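Local coordinates for uncharacterized protein MJ0690 (Methanocaldococcus jannaschii, PDB 3K32), which is of unknown function but is predicted to be a subunit of a tRNA methyltransferase, with a fold of the HUP clan, at residues L118-S121 against E122-L126; K17-S20 against L21-V24; I87-V90 against H91-L95. One frame throughout, in Å; residues are numbered along the deposited sequence.

Contact 1 (L118-S121 against E122-L126)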
# COMPACT_ATOMS: atom_id res chain seq x y z
N LEU B 118 -10.86 4.58 -3.12
CA LEU B 118 -11.84 4.46 -2.07
C LEU B 118 -11.31 5.04 -0.76
O LEU B 118 -10.15 4.83 -0.38
CB LEU B 118 -12.23 2.98 -1.87
CG LEU B 118 -12.98 2.26 -2.99
CD1 LEU B 118 -13.50 0.93 -2.45
CD2 LEU B 118 -14.14 3.08 -3.54
N SER B 119 -12.15 5.79 -0.07
CA SER B 119 -11.80 6.26 1.26
C SER B 119 -11.84 5.08 2.23
O SER B 119 -12.38 4.02 1.91
CB SER B 119 -12.78 7.34 1.72
OG SER B 119 -14.10 6.82 1.78
N TYR B 120 -11.29 5.26 3.42
CA TYR B 120 -11.25 4.19 4.39
C TYR B 120 -12.66 3.78 4.79
O TYR B 120 -12.97 2.59 4.93
CB TYR B 120 -10.47 4.62 5.62
CG TYR B 120 -10.37 3.57 6.69
CD1 TYR B 120 -11.09 3.69 7.88
CD2 TYR B 120 -9.56 2.45 6.52
CE1 TYR B 120 -10.99 2.73 8.86
CE2 TYR B 120 -9.47 1.48 7.50
CZ TYR B 120 -10.18 1.63 8.66
OH TYR B 120 -10.08 0.66 9.64
N SER B 121 -13.52 4.77 4.97
CA SER B 121 -14.89 4.48 5.34
C SER B 121 -15.62 3.77 4.19
O SER B 121 -16.43 2.88 4.42
CB SER B 121 -15.61 5.77 5.79
OG SER B 121 -16.60 6.13 4.86
N GLU B 122 -15.33 4.13 2.95
CA GLU B 122 -15.94 3.42 1.84
C GLU B 122 -15.43 2.00 1.82
O GLU B 122 -16.20 1.07 1.54
CB GLU B 122 -15.65 4.10 0.51
CG GLU B 122 -16.35 5.42 0.38
CD GLU B 122 -15.90 6.20 -0.83
OE1 GLU B 122 -14.68 6.23 -1.12
OE2 GLU B 122 -16.78 6.79 -1.49
N ILE B 123 -14.15 1.82 2.11
CA ILE B 123 -13.58 0.48 2.15
C ILE B 123 -14.20 -0.38 3.23
O ILE B 123 -14.54 -1.53 2.97
CB ILE B 123 -12.05 0.49 2.30
CG1 ILE B 123 -11.41 0.90 0.99
CG2 ILE B 123 -11.54 -0.90 2.72
CD1 ILE B 123 -9.96 1.17 1.08
N GLN B 124 -14.36 0.15 4.43
CA GLN B 124 -14.85 -0.67 5.52
C GLN B 124 -16.26 -1.12 5.22
O GLN B 124 -16.63 -2.26 5.49
CB GLN B 124 -14.78 0.05 6.87
CG GLN B 124 -13.37 0.18 7.42
CD GLN B 124 -12.67 -1.18 7.60
OE1 GLN B 124 -11.46 -1.23 7.86
NE2 GLN B 124 -13.42 -2.27 7.47
N SER B 125 -17.02 -0.21 4.61
CA SER B 125 -18.40 -0.48 4.23
C SER B 125 -18.46 -1.59 3.19
O SER B 125 -19.20 -2.56 3.35
CB SER B 125 -19.05 0.79 3.66
OG SER B 125 -20.40 0.56 3.27
N LEU B 126 -17.66 -1.43 2.14
CA LEU B 126 -17.57 -2.41 1.06
C LEU B 126 -17.23 -3.81 1.58
O LEU B 126 -17.85 -4.80 1.19
CB LEU B 126 -16.53 -1.95 0.03
CG LEU B 126 -16.50 -2.59 -1.36
CD1 LEU B 126 -15.74 -3.89 -1.32
CD2 LEU B 126 -17.91 -2.80 -1.90
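Glu-122 OE1 is gripped twice by Ser-119. The firm bond comes from the backbone, Ser-119 N to Glu-122 OE1 at 2.8 Å, nearly straight at 172° and aimed at the anti lone pair, the one turned away from the other carboxylate oxygen. The second, from Ser-119 OG to the same OE1, is weak. In return Ser-119 OG accepts from Glu-122 N at 3.2 Å, so side chain and backbone of each residue serve the other. A chi1 of 61° sets Ser-119 OG between its own N and carbonyl carbon, turned toward the first turn of the helix. The other carboxylate oxygen, OE2, pairs with Lys-92, which ties this helix start to helix 84-98.

Below the cap the ordinary helix pattern sets in, with Ile-123 N on Ser-119 O at 2.8 Å and Gln-124 N on Tyr-120 O at 2.9 Å. Leu-118, just before the cap, meets Ile-123 by CB to CG1 at 3.6 Å, the apolar pair of a hydrophobic staple around the capping box; both side chains also reach Tyr-134 of strand 133-135. On another side of the helix Gln-124 CG makes a CH-pi contact over one face of the Tyr-120 ring, 3.9 Å from the centroid, while the amide beyond it stands steeply, 75°, to the ring plane. Tyr-120 and Gln-124 also pack on Arg-111 and Asp-112, respectively, of the second subunit. Together, Ser-119 as N-cap and Glu-122 three residues on form a capping box, which starts the helix of the beta-alpha-beta unit 104-106, 120-130, 133-135.

Contact 2 (K17-S20 against L21-V24)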
# COMPACT_ATOMS: atom_id res chain seq x y z
N LYS B 17 2.07 -0.26 -16.36
CA LYS B 17 3.16 -0.79 -15.54
C LYS B 17 2.81 -0.86 -14.05
O LYS B 17 3.21 -1.78 -13.35
CB LYS B 17 4.46 -0.03 -15.78
CG LYS B 17 4.40 1.46 -15.49
CD LYS B 17 5.63 2.17 -16.04
CE LYS B 17 5.74 3.62 -15.53
NZ LYS B 17 5.86 3.70 -14.03
N ASP B 18 2.05 0.11 -13.58
CA ASP B 18 1.59 0.06 -12.19
C ASP B 18 0.68 -1.13 -11.93
O ASP B 18 0.97 -1.98 -11.09
CB ASP B 18 0.91 1.38 -11.82
CG ASP B 18 1.89 2.53 -11.74
OD1 ASP B 18 3.00 2.34 -11.17
OD2 ASP B 18 1.57 3.61 -12.27
N SER B 19 -0.44 -1.16 -12.63
CA SER B 19 -1.35 -2.29 -12.56
C SER B 19 -0.58 -3.61 -12.59
O SER B 19 -0.90 -4.54 -11.87
CB SER B 19 -2.33 -2.22 -13.74
OG SER B 19 -3.37 -3.18 -13.60
N SER B 20 0.44 -3.68 -13.43
CA SER B 20 1.26 -4.87 -13.55
C SER B 20 2.05 -5.12 -12.27
O SER B 20 2.17 -6.24 -11.83
CB SER B 20 2.21 -4.73 -14.74
OG SER B 20 1.49 -4.55 -15.94
N LEU B 21 2.58 -4.06 -11.67
CA LEU B 21 3.23 -4.16 -10.38
C LEU B 21 2.28 -4.73 -9.33
O LEU B 21 2.71 -5.52 -8.48
CB LEU B 21 3.78 -2.80 -9.91
CG LEU B 21 5.04 -2.28 -10.59
CD1 LEU B 21 5.50 -0.99 -9.94
CD2 LEU B 21 6.14 -3.34 -10.57
N SER B 22 1.01 -4.33 -9.37
CA SER B 22 0.09 -4.88 -8.38
C SER B 22 -0.02 -6.40 -8.55
O SER B 22 0.06 -7.14 -7.57
CB SER B 22 -1.29 -4.19 -8.38
OG SER B 22 -2.05 -4.51 -9.53
N ALA B 23 -0.20 -6.84 -9.79
CA ALA B 23 -0.25 -8.27 -10.10
C ALA B 23 0.96 -8.96 -9.49
O ALA B 23 0.83 -9.84 -8.65
CB ALA B 23 -0.25 -8.49 -11.61
N VAL B 24 2.14 -8.51 -9.92
CA VAL B 24 3.42 -9.05 -9.51
C VAL B 24 3.57 -9.11 -8.00
O VAL B 24 4.05 -10.08 -7.45
CB VAL B 24 4.56 -8.19 -10.08
CG1 VAL B 24 5.90 -8.65 -9.51
CG2 VAL B 24 4.56 -8.27 -11.60
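The peptide group of Ser-19 is the flat group on which two donors converge: Ser-22 OG and Ala-23 N both approach Ser-19 O from the same side of its plane. They divide the oxygen between them, the hydroxyl lying toward the Ser-19 CA side and the amide toward the other. Ser-22 OG gives the shorter bond to Ser-19 O, 2.6 Å, against 3.2 Å for Ala-23 N. With chi1 at 70°, Ser-22 OG sits between its own N and carbonyl carbon and is thereby turned back along the helix to that carbonyl.

The other carbonyls each take the amide four residues on: Ser-20 O accepts Val-24 N at 3.0 Å with an almost straight N-H, 179°, and Lys-17 O accepts Leu-21 N at 2.9 Å. Leu-21 lies alongside its own bond, its CG 3.3 Å from Lys-17 O, and its CD1 stands 4.3 Å from the carboxylate oxygen Asp-18 OD1. Leu-21 and Val-24 are buried against Phe-154 and helix 143-153.

Two serine hydroxyls reach back to the loop after strand 8-12: Ser-19 OG to Ser-14 N and Ser-20 OG to Gly-16 O. A glycerol, probably from the crystallisation liquor, bonds Ser-19 N and Asp-18 OD2. The sequence from Ser-14 to Ser-19 matches the SGGxDS signature of a PP-loop, which in relatives holds the phosphates of ATP. A backbone amide at a helix start that takes a glycerol oxygen, hydroxyls that fasten the loop and a nearby carboxylate are consistent with a polar pocket of that kind here.

Contact 3 (I87-V90 against H91-L95)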
# COMPACT_ATOMS: atom_id res chain seq x y z
N ILE B 87 -14.50 9.02 -13.08
CA ILE B 87 -13.71 7.84 -12.83
C ILE B 87 -14.08 7.22 -11.50
O ILE B 87 -14.27 6.00 -11.40
CB ILE B 87 -12.20 8.14 -12.88
CG1 ILE B 87 -11.82 8.69 -14.25
CG2 ILE B 87 -11.39 6.87 -12.59
CD1 ILE B 87 -12.08 7.72 -15.39
N GLN B 88 -14.20 8.05 -10.46
CA GLN B 88 -14.64 7.56 -9.16
C GLN B 88 -15.92 6.73 -9.33
O GLN B 88 -15.97 5.56 -8.93
CB GLN B 88 -14.91 8.71 -8.17
CG GLN B 88 -13.76 9.04 -7.25
CD GLN B 88 -13.26 7.83 -6.47
OE1 GLN B 88 -12.28 7.19 -6.85
NE2 GLN B 88 -13.93 7.50 -5.36
N TYR B 89 -16.93 7.36 -9.93
CA TYR B 89 -18.24 6.73 -10.04
C TYR B 89 -18.16 5.36 -10.72
O TYR B 89 -18.78 4.41 -10.25
CB TYR B 89 -19.27 7.63 -10.75
CG TYR B 89 -20.42 6.81 -11.29
CD1 TYR B 89 -21.43 6.35 -10.45
CD2 TYR B 89 -20.46 6.43 -12.62
CE1 TYR B 89 -22.46 5.54 -10.93
CE2 TYR B 89 -21.48 5.62 -13.12
CZ TYR B 89 -22.48 5.19 -12.27
OH TYR B 89 -23.49 4.40 -12.78
N VAL B 90 -17.42 5.26 -11.82
CA VAL B 90 -17.32 4.00 -12.56
C VAL B 90 -16.62 2.94 -11.70
O VAL B 90 -17.16 1.85 -11.49
CB VAL B 90 -16.53 4.16 -13.88
CG1 VAL B 90 -16.38 2.81 -14.58
CG2 VAL B 90 -17.19 5.18 -14.79
N HIS B 91 -15.44 3.27 -11.20
CA HIS B 91 -14.64 2.30 -10.43
C HIS B 91 -15.38 1.77 -9.19
O HIS B 91 -15.38 0.57 -8.91
CB HIS B 91 -13.28 2.91 -10.05
CG HIS B 91 -12.33 1.92 -9.45
ND1 HIS B 91 -11.61 1.02 -10.21
CD2 HIS B 91 -11.99 1.69 -8.16
CE1 HIS B 91 -10.86 0.29 -9.42
NE2 HIS B 91 -11.07 0.66 -8.17
N LYS B 92 -16.02 2.68 -8.46
CA LYS B 92 -16.89 2.30 -7.35
C LYS B 92 -17.99 1.34 -7.80
O LYS B 92 -18.33 0.39 -7.11
CB LYS B 92 -17.52 3.53 -6.73
CG LYS B 92 -16.58 4.33 -5.86
CD LYS B 92 -17.33 5.46 -5.18
CE LYS B 92 -16.42 6.24 -4.25
NZ LYS B 92 -17.03 7.55 -3.89
N THR B 93 -18.56 1.61 -8.97
CA THR B 93 -19.67 0.82 -9.45
C THR B 93 -19.16 -0.54 -9.86
O THR B 93 -19.77 -1.58 -9.57
CB THR B 93 -20.34 1.53 -10.63
OG1 THR B 93 -20.79 2.82 -10.21
CG2 THR B 93 -21.52 0.71 -11.14
N VAL B 94 -18.01 -0.55 -10.52
CA VAL B 94 -17.36 -1.81 -10.81
C VAL B 94 -17.09 -2.63 -9.53
O VAL B 94 -17.46 -3.81 -9.45
CB VAL B 94 -16.10 -1.59 -11.65
CG1 VAL B 94 -15.27 -2.87 -11.69
CG2 VAL B 94 -16.49 -1.11 -13.06
N LEU B 95 -16.50 -2.02 -8.51
CA LEU B 95 -16.26 -2.76 -7.27
C LEU B 95 -17.51 -3.40 -6.62
O LEU B 95 -17.48 -4.57 -6.23
CB LEU B 95 -15.45 -1.92 -6.28
CG LEU B 95 -13.97 -1.75 -6.67
CD1 LEU B 95 -13.24 -0.74 -5.79
CD2 LEU B 95 -13.24 -3.07 -6.62
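Tyr-89 and Thr-93 meet one turn apart on helix 84-98, an amphipathic helix of this alpha/beta fold whose buried and partly exposed sides contrast within two turns. On the buried side Val-90 and Val-94 line up, CG1 to CG2 at 4.2 Å, and Val-94 N reaches Val-90 O at 2.7 Å. Both valines pack on Tyr-169. His-91, buried beside them, has CG anti to its backbone N (chi1 -171°), which carries the ring off the helix to bond Asp-107 through NE2 and Tyr-169 through ND1, so both ring nitrogens are satisfied.

The partly exposed side is held less directly: Gln-88 and Lys-92 come close, NE2 to CE at 3.0 Å, yet do not bond each other, since Gln-88 NE2 and Lys-92 NZ are both donors. Each chain has its polar partner elsewhere: Gln-88 OE1 takes Lys-117 N, and the extended Lys-92 chain carries NZ on to Glu-122. An alanine in place of Lys-92 would probably leave the Glu-122 carboxylate without this counter-charge and strip Leu-118 of the aliphatic chain on which it rests.

Thr-93 closes the turn. Its N and OG1 reach Tyr-89 O from opposite faces of the carbonyl plane, the hydroxyl at 2.6 Å, and the same OG1 stands over one face of the Tyr-89 ring, offset toward the rim and 3.3 Å from CE1.

How the contacts relate
Contact 2, on helix 17-28, comes first along the chain, then contact 3 on helix 84-98, then contact 1 at the start of helix 120-130. Contacts 1 and 3, with centres 13 Å apart, touch: Glu-122 OE2 lies 2.5 Å from Lys-92 NZ in a salt bridge, and Leu-118 packs on Lys-92 and Leu-95. Contact 2 touches neither, its centre 22 Å from contact 1 and 19 Å from contact 3, the latter across the chain's centre. Helices 17-28 and 120-130 each belong to a beta-alpha-beta unit of the five-stranded parallel sheet. Contact 2, by the probable PP-loop, has its nearest atoms about 9 Å from contact 3; helix 120-130 also meets the second subunit.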